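Local coordinates for cell division control protein 13 (Saccharomyces cerevisiae, PDB 4HCE), which acts at telomeres, where dimerisation of its OB2 domain is required for productive Stn1 binding and efficient telomere maintenance, at residues I101-E106 / K126-D131; G21-M26 / L42-T47; N63-V68 / A121-K126. One frame throughout, in Å; residues are numbered along the deposited sequence.

Contact 1: I101-E106 / K126-D131; sequences ISVEVE and KNISTD
The side chains of Glu104 and Asn127 run side by side, pointing the same way, and end in a carboxylate and an amide whose planes are 63° apart. Asn127 ND2 donates within its own amide plane to Glu104 OE2 at 3.1 Å, yet it reaches that oxygen from above the carboxylate plane. Both chains place CG anti to the carbonyl carbon (chi1 -85° and -75°), and this shared rotation lays them alongside each other. The second carboxylate oxygen, Glu104 OE1, forms a salt bridge with Arg18, so the two oxygens are tied to different neighbours. Lys126 NZ stays 4.5 Å from Glu104 OE2, too far for a salt bridge, though its charge probably helps to stabilise the carboxylate.

Beneath these groups lies the hairpin of strands 101-110 and 120-129 in the OB fold. Its regular part is the hydrogen-bonded pair Ser102 and Ser129, with Ser129 N to Ser102 O at 2.8 Å. A classic beta bulge follows: Lys126 and Asn127 both face Glu104, whose O accepts Lys126 N at 2.9 Å and Asn127 N at 3.0 Å.

The opposite face is apolar. Ile128 CD1 rests 3.9 Å from Val103 CG1, the two side chains lying parallel, and meets Ile101 CG2 at 4.1 Å. At the end of the strand, Ser129 OG accepts from Asp131 N at 3.1 Å, forming an ST turn.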
# COMPACT_ATOMS: atom_id res chain seq x y z
N ILE B 101 -9.36 -16.40 -11.45
CA ILE B 101 -8.25 -16.73 -10.58
C ILE B 101 -8.81 -17.09 -9.22
O ILE B 101 -9.83 -16.56 -8.79
CB ILE B 101 -7.22 -15.57 -10.51
CG1 ILE B 101 -6.19 -15.74 -11.62
CG2 ILE B 101 -6.39 -15.61 -9.23
CD1 ILE B 101 -6.46 -14.93 -12.85
N SER B 102 -8.14 -18.03 -8.58
CA SER B 102 -8.48 -18.42 -7.25
C SER B 102 -7.24 -18.31 -6.37
O SER B 102 -6.16 -18.79 -6.74
CB SER B 102 -9.01 -19.86 -7.27
OG SER B 102 -9.45 -20.20 -5.96
N VAL B 103 -7.39 -17.69 -5.20
CA VAL B 103 -6.26 -17.48 -4.30
C VAL B 103 -6.61 -17.90 -2.86
O VAL B 103 -7.77 -17.83 -2.43
CB VAL B 103 -5.77 -16.00 -4.29
CG1 VAL B 103 -5.27 -15.56 -5.66
CG2 VAL B 103 -6.86 -15.06 -3.82
N GLU B 104 -5.61 -18.36 -2.13
CA GLU B 104 -5.75 -18.43 -0.69
C GLU B 104 -4.86 -17.36 -0.14
O GLU B 104 -3.71 -17.26 -0.52
CB GLU B 104 -5.37 -19.80 -0.14
CG GLU B 104 -6.52 -20.77 -0.20
CD GLU B 104 -6.15 -22.15 0.26
OE1 GLU B 104 -7.02 -23.05 0.12
OE2 GLU B 104 -5.01 -22.33 0.77
N VAL B 105 -5.42 -16.55 0.74
CA VAL B 105 -4.66 -15.47 1.34
C VAL B 105 -4.60 -15.69 2.84
O VAL B 105 -5.51 -16.30 3.43
CB VAL B 105 -5.22 -14.07 0.99
CG1 VAL B 105 -5.12 -13.82 -0.51
CG2 VAL B 105 -6.67 -13.89 1.45
N GLU B 106 -3.51 -15.21 3.44
CA GLU B 106 -3.28 -15.40 4.84
C GLU B 106 -2.95 -14.07 5.48
O GLU B 106 -2.09 -13.35 4.99
CB GLU B 106 -2.12 -16.37 5.07
CG GLU B 106 -1.95 -16.74 6.53
CD GLU B 106 -0.83 -17.73 6.79
OE1 GLU B 106 -0.72 -18.14 7.97
OE2 GLU B 106 -0.07 -18.12 5.86
N LYS B 126 -0.92 -16.94 -0.01
CA LYS B 126 -0.63 -18.30 0.40
C LYS B 126 -0.58 -19.24 -0.82
O LYS B 126 0.38 -19.98 -1.01
CB LYS B 126 -1.65 -18.82 1.40
CG LYS B 126 -1.20 -20.07 2.11
CD LYS B 126 -2.17 -20.42 3.23
CE LYS B 126 -1.51 -21.38 4.21
NZ LYS B 126 -1.82 -22.78 3.85
N ASN B 127 -1.65 -19.23 -1.60
CA ASN B 127 -1.74 -20.05 -2.79
C ASN B 127 -2.42 -19.28 -3.90
O ASN B 127 -3.20 -18.38 -3.64
CB ASN B 127 -2.54 -21.32 -2.52
CG ASN B 127 -1.75 -22.31 -1.72
OD1 ASN B 127 -0.63 -22.69 -2.10
ND2 ASN B 127 -2.31 -22.74 -0.59
N ILE B 128 -2.11 -19.68 -5.12
CA ILE B 128 -2.72 -19.09 -6.31
C ILE B 128 -2.86 -20.13 -7.40
O ILE B 128 -1.92 -20.86 -7.73
CB ILE B 128 -1.95 -17.85 -6.86
CG1 ILE B 128 -2.67 -17.27 -8.11
CG2 ILE B 128 -0.50 -18.21 -7.18
CD1 ILE B 128 -2.41 -15.79 -8.34
N SER B 129 -4.06 -20.16 -7.95
CA SER B 129 -4.33 -20.97 -9.09
C SER B 129 -4.88 -20.08 -10.20
O SER B 129 -5.84 -19.32 -10.01
CB SER B 129 -5.32 -22.06 -8.75
OG SER B 129 -5.65 -22.71 -9.95
N THR B 130 -4.21 -20.21 -11.34
CA THR B 130 -4.54 -19.55 -12.60
C THR B 130 -5.65 -20.33 -13.32
O THR B 130 -5.97 -20.08 -14.48
CB THR B 130 -3.24 -19.40 -13.45
OG1 THR B 130 -2.70 -18.10 -13.24
CG2 THR B 130 -3.47 -19.65 -14.94
N ASP B 131 -6.24 -21.28 -12.58
CA ASP B 131 -7.49 -21.95 -12.91
C ASP B 131 -8.43 -21.73 -11.71
O ASP B 131 -8.12 -20.95 -10.82
CB ASP B 131 -7.24 -23.44 -13.08
CG ASP B 131 -6.43 -23.75 -14.30
OD1 ASP B 131 -6.46 -22.96 -15.26
OD2 ASP B 131 -5.76 -24.81 -14.30

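Contact 2: G21-M26 / L42-T47; sequences GKIVGM and LKLYFT
Phe46 and Tyr45 leave strand 42-47 on opposite faces and meet strand 16-27 at different points, Phe46 at Gly21 and Lys22, Tyr45 at Gly25. The two strands are neighbours in the five-stranded sheet of the OB fold, and their short segments cross at 140°, an antiparallel pair with a strong twist.

The ring of Phe46 is carried by CG anti to the backbone N (chi1 -177°), which directs it back toward the corner where the chain turns at Gly21. Phe46 CZ comes to 3.3 Å from Gly21 N; with no side chain on Gly21, the ring can come this close to the backbone. Phe46 shares its face with Ile23, Leu44 and Met26. Here Met26 CB touches Leu44 CD2 at 3.7 Å, and the far end of the methionine, set by chi1 of 70°, departs from the strand pair to pack on helix 86-92.

On the other face the Tyr45 ring runs beside Gly25, with Tyr45 CD2 3.7 Å from Gly25 O. Val24 touches both Tyr45 and Thr47: its CG2 is 4.1 Å from Tyr45 CB, and its CG1 is 3.9 Å from Thr47 CG2. Tyr45 also packs on Met120 of the second subunit, placing this face next to the dimer interface. Lys22 NZ is satisfied farther off, by the carbonyls of Leu94, Lys97 and Asp99.

Four backbone bonds join this buried pair, two at the Gly21 end and two in the middle. Lys22 and Thr47 exchange two bonds, whereas Tyr45 divides its own between successive residues, Tyr45 N giving to Gly25 O at 2.8 Å and Tyr45 O accepting from Val24 N at 2.7 Å.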
# COMPACT_ATOMS: atom_id res chain seq x y z
N GLY B 21 -12.13 -14.80 -8.26
CA GLY B 21 -12.42 -13.57 -8.99
C GLY B 21 -11.26 -13.29 -9.90
O GLY B 21 -10.79 -14.18 -10.65
N LYS B 22 -10.77 -12.06 -9.82
CA LYS B 22 -9.72 -11.63 -10.72
C LYS B 22 -8.68 -10.73 -10.06
O LYS B 22 -8.98 -9.93 -9.15
CB LYS B 22 -10.31 -11.00 -12.02
CG LYS B 22 -10.61 -12.06 -13.12
CD LYS B 22 -10.61 -11.55 -14.57
CE LYS B 22 -9.26 -11.10 -15.08
NZ LYS B 22 -8.31 -12.21 -15.44
N ILE B 23 -7.44 -10.88 -10.50
CA ILE B 23 -6.44 -9.89 -10.16
C ILE B 23 -6.60 -8.79 -11.18
O ILE B 23 -6.51 -9.04 -12.41
CB ILE B 23 -5.02 -10.44 -10.21
CG1 ILE B 23 -4.88 -11.57 -9.19
CG2 ILE B 23 -4.00 -9.32 -9.95
CD1 ILE B 23 -3.75 -12.50 -9.52
N VAL B 24 -6.88 -7.60 -10.67
CA VAL B 24 -7.23 -6.47 -11.51
C VAL B 24 -6.13 -5.41 -11.51
O VAL B 24 -6.30 -4.37 -12.11
CB VAL B 24 -8.57 -5.83 -11.08
CG1 VAL B 24 -9.72 -6.77 -11.37
CG2 VAL B 24 -8.56 -5.46 -9.60
N GLY B 25 -5.02 -5.68 -10.85
CA GLY B 25 -3.92 -4.72 -10.84
C GLY B 25 -2.78 -5.12 -9.94
O GLY B 25 -2.91 -6.00 -9.08
N MET B 26 -1.64 -4.47 -10.16
CA MET B 26 -0.50 -4.68 -9.31
C MET B 26 0.20 -3.36 -9.00
O MET B 26 0.14 -2.40 -9.78
CB MET B 26 0.47 -5.74 -9.88
CG MET B 26 1.24 -5.36 -11.13
SD MET B 26 2.19 -6.72 -11.87
CE MET B 26 2.20 -6.17 -13.56
N LEU B 42 5.81 -5.95 -3.70
CA LEU B 42 4.86 -6.25 -4.75
C LEU B 42 3.50 -6.52 -4.12
O LEU B 42 3.38 -7.35 -3.21
CB LEU B 42 5.34 -7.43 -5.59
CG LEU B 42 4.42 -7.93 -6.71
CD1 LEU B 42 4.27 -6.89 -7.82
CD2 LEU B 42 4.98 -9.24 -7.25
N LYS B 43 2.51 -5.78 -4.60
CA LYS B 43 1.13 -5.90 -4.14
C LYS B 43 0.22 -6.24 -5.31
O LYS B 43 0.41 -5.72 -6.44
CB LYS B 43 0.66 -4.59 -3.50
CG LYS B 43 1.41 -4.23 -2.22
CD LYS B 43 1.34 -2.74 -1.94
CE LYS B 43 2.68 -2.22 -1.43
NZ LYS B 43 2.71 -1.90 0.03
N LEU B 44 -0.74 -7.13 -5.07
CA LEU B 44 -1.76 -7.45 -6.08
C LEU B 44 -3.13 -7.00 -5.62
O LEU B 44 -3.42 -7.02 -4.42
CB LEU B 44 -1.78 -8.94 -6.40
CG LEU B 44 -0.43 -9.57 -6.77
CD1 LEU B 44 -0.66 -11.06 -6.98
CD2 LEU B 44 0.20 -8.94 -8.00
N TYR B 45 -3.98 -6.60 -6.56
CA TYR B 45 -5.35 -6.25 -6.24
C TYR B 45 -6.30 -7.26 -6.80
O TYR B 45 -6.30 -7.54 -8.01
CB TYR B 45 -5.69 -4.82 -6.71
CG TYR B 45 -4.75 -3.86 -6.07
CD1 TYR B 45 -4.80 -3.66 -4.70
CD2 TYR B 45 -3.75 -3.22 -6.80
CE1 TYR B 45 -3.91 -2.83 -4.06
CE2 TYR B 45 -2.84 -2.38 -6.17
CZ TYR B 45 -2.93 -2.20 -4.80
OH TYR B 45 -2.06 -1.36 -4.14
N PHE B 46 -7.14 -7.75 -5.91
CA PHE B 46 -8.06 -8.82 -6.18
C PHE B 46 -9.49 -8.42 -5.85
O PHE B 46 -9.75 -7.80 -4.82
CB PHE B 46 -7.65 -10.05 -5.39
CG PHE B 46 -8.50 -11.24 -5.65
CD1 PHE B 46 -8.11 -12.21 -6.58
CD2 PHE B 46 -9.66 -11.41 -4.95
CE1 PHE B 46 -8.92 -13.31 -6.81
CE2 PHE B 46 -10.45 -12.50 -5.17
CZ PHE B 46 -10.09 -13.45 -6.10
N THR B 47 -10.41 -8.77 -6.74
CA THR B 47 -11.84 -8.54 -6.54
C THR B 47 -12.71 -9.49 -7.40
O THR B 47 -12.30 -9.90 -8.50
CB THR B 47 -12.28 -7.08 -6.82
OG1 THR B 47 -13.63 -6.89 -6.36
CG2 THR B 47 -12.21 -6.74 -8.32

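Contact 3: N63-V68 / A121-K126; sequences NCIEIV and AVWSLK
Two direct backbone bonds tie Val68 to strand 120-129: Val68 N donates to Trp123 O at 2.8 Å, and Leu125 N returns a longer bond to Val68 O at 3.2 Å. Val68 and Ser124 thereby form a parallel bridge, although the short axes diverge by 62° and the strands separate quickly away from it.

Where they part, a water carries the pairing on. It accepts from Trp123 N at 2.8 Å and donates to both Glu66 O and Glu66 OE1, so the backbone and the carboxylate of one residue both hold it. Glu66 O also lies at the edge of the Trp123 ring, near its plane.

Apolar contacts fall on both faces. Ile65 CD1 sits over one face of the indole, 4.1 Å from Trp123 CD1. Ile67 CG2 meets Leu125 CB at 3.9 Å. On the face of Val68, its side chain crosses that of Val122 at about a right angle, their CG2 atoms 3.6 Å apart.

Trp123 also makes a cation-pi interaction with Arg107. The contact joins strand 65-69 to strand 120-129 in the OB-fold sheet, between strands 42-47 and 101-110; Arg74, from helix 72-79, bonds to Leu125 O, and Ala121 hydrogen-bonds through its backbone to the second subunit.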
# COMPACT_ATOMS: atom_id res chain seq x y z
N ASN B 63 -13.31 -2.32 -1.91
CA ASN B 63 -13.65 -2.62 -3.29
C ASN B 63 -13.00 -3.89 -3.76
O ASN B 63 -13.41 -4.50 -4.73
CB ASN B 63 -12.98 -1.55 -4.15
CG ASN B 63 -13.87 -1.11 -5.22
OD1 ASN B 63 -15.02 -1.53 -5.24
ND2 ASN B 63 -13.39 -0.28 -6.09
N CYS B 64 -11.89 -4.21 -3.09
CA CYS B 64 -10.96 -5.22 -3.51
C CYS B 64 -10.09 -5.41 -2.29
O CYS B 64 -10.19 -4.66 -1.32
CB CYS B 64 -10.13 -4.71 -4.69
SG CYS B 64 -9.11 -3.23 -4.40
N ILE B 65 -9.24 -6.43 -2.32
CA ILE B 65 -8.22 -6.46 -1.30
C ILE B 65 -6.83 -6.38 -1.92
O ILE B 65 -6.60 -6.85 -3.06
CB ILE B 65 -8.34 -7.66 -0.33
CG1 ILE B 65 -8.34 -8.98 -1.09
CG2 ILE B 65 -9.58 -7.51 0.57
CD1 ILE B 65 -7.59 -10.04 -0.31
N GLU B 66 -5.94 -5.76 -1.16
CA GLU B 66 -4.51 -5.73 -1.41
C GLU B 66 -3.87 -7.05 -0.92
O GLU B 66 -4.11 -7.49 0.19
CB GLU B 66 -3.90 -4.51 -0.71
CG GLU B 66 -2.38 -4.58 -0.60
CD GLU B 66 -1.83 -3.66 0.50
OE1 GLU B 66 -1.50 -4.14 1.64
OE2 GLU B 66 -1.75 -2.45 0.21
N ILE B 67 -3.06 -7.68 -1.75
CA ILE B 67 -2.35 -8.90 -1.37
C ILE B 67 -0.86 -8.65 -1.57
O ILE B 67 -0.42 -8.33 -2.68
CB ILE B 67 -2.78 -10.09 -2.24
CG1 ILE B 67 -4.31 -10.29 -2.22
CG2 ILE B 67 -2.06 -11.36 -1.79
CD1 ILE B 67 -4.81 -11.25 -3.30
N VAL B 68 -0.09 -8.78 -0.49
CA VAL B 68 1.33 -8.59 -0.56
C VAL B 68 2.02 -9.92 -0.82
O VAL B 68 1.62 -10.96 -0.25
CB VAL B 68 1.93 -7.84 0.68
CG1 VAL B 68 1.10 -6.62 1.04
CG2 VAL B 68 2.01 -8.74 1.89
N ALA B 121 -0.84 -5.47 9.83
CA ALA B 121 -1.55 -6.68 9.39
C ALA B 121 -1.82 -6.52 7.91
O ALA B 121 -2.34 -5.51 7.49
CB ALA B 121 -2.85 -6.88 10.14
N VAL B 122 -1.43 -7.50 7.12
CA VAL B 122 -1.66 -7.47 5.68
C VAL B 122 -2.10 -8.87 5.27
O VAL B 122 -1.92 -9.83 6.03
CB VAL B 122 -0.39 -7.07 4.90
CG1 VAL B 122 0.05 -5.63 5.25
CG2 VAL B 122 0.74 -8.05 5.17
N TRP B 123 -2.69 -8.96 4.08
CA TRP B 123 -2.93 -10.22 3.42
C TRP B 123 -1.72 -10.63 2.62
O TRP B 123 -1.21 -9.86 1.80
CB TRP B 123 -4.14 -10.09 2.49
CG TRP B 123 -5.44 -9.99 3.25
CD1 TRP B 123 -6.28 -8.88 3.36
CD2 TRP B 123 -6.08 -11.04 4.05
NE1 TRP B 123 -7.37 -9.17 4.15
CE2 TRP B 123 -7.33 -10.46 4.57
CE3 TRP B 123 -5.77 -12.35 4.36
CZ2 TRP B 123 -8.19 -11.18 5.38
CZ3 TRP B 123 -6.65 -13.07 5.16
CH2 TRP B 123 -7.82 -12.50 5.68
N SER B 124 -1.23 -11.84 2.83
CA SER B 124 -0.18 -12.33 1.96
C SER B 124 -0.64 -13.51 1.12
O SER B 124 -1.52 -14.25 1.53
CB SER B 124 1.05 -12.72 2.75
OG SER B 124 0.73 -13.83 3.53
N LEU B 125 0.00 -13.71 -0.02
CA LEU B 125 -0.39 -14.76 -0.93
C LEU B 125 0.04 -16.13 -0.46
O LEU B 125 1.22 -16.45 -0.48
CB LEU B 125 0.18 -14.51 -2.33
CG LEU B 125 -0.32 -15.43 -3.44
CD1 LEU B 125 -1.71 -15.98 -3.11
CD2 LEU B 125 -0.36 -14.65 -4.74
N LYS B 126 -0.92 -16.94 -0.01
CA LYS B 126 -0.63 -18.30 0.40
C LYS B 126 -0.58 -19.24 -0.82
O LYS B 126 0.38 -19.98 -1.01
CB LYS B 126 -1.65 -18.82 1.40
CG LYS B 126 -1.20 -20.07 2.11
CD LYS B 126 -2.17 -20.42 3.23
CE LYS B 126 -1.51 -21.38 4.21
NZ LYS B 126 -1.82 -22.78 3.85
O HOH W 1 -3.24 -6.52 2.81

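In the fold
The three contacts sample one five-stranded sheet ordered 16-27, 42-47, 65-69, 120-129, 101-110, whose outer strands also pair, as expected of an OB fold. Contact 2 comes first along the chain and closes before the others open; contacts 1 and 3 alternate their segments and share Lys126 on strand 120-129. Their centres lie close, about 11 Å from contact 1 to either of the others and about 9 Å between contacts 2 and 3. Each pair is stitched by probable backbone hydrogen bonds: Ile101 N to Gly21 O, Glu106 O to Ser124 N, and Leu44 N to Ile67 O. Contacts 2 and 3 also reach the second subunit, so this part of the sheet lies at the dimer interface.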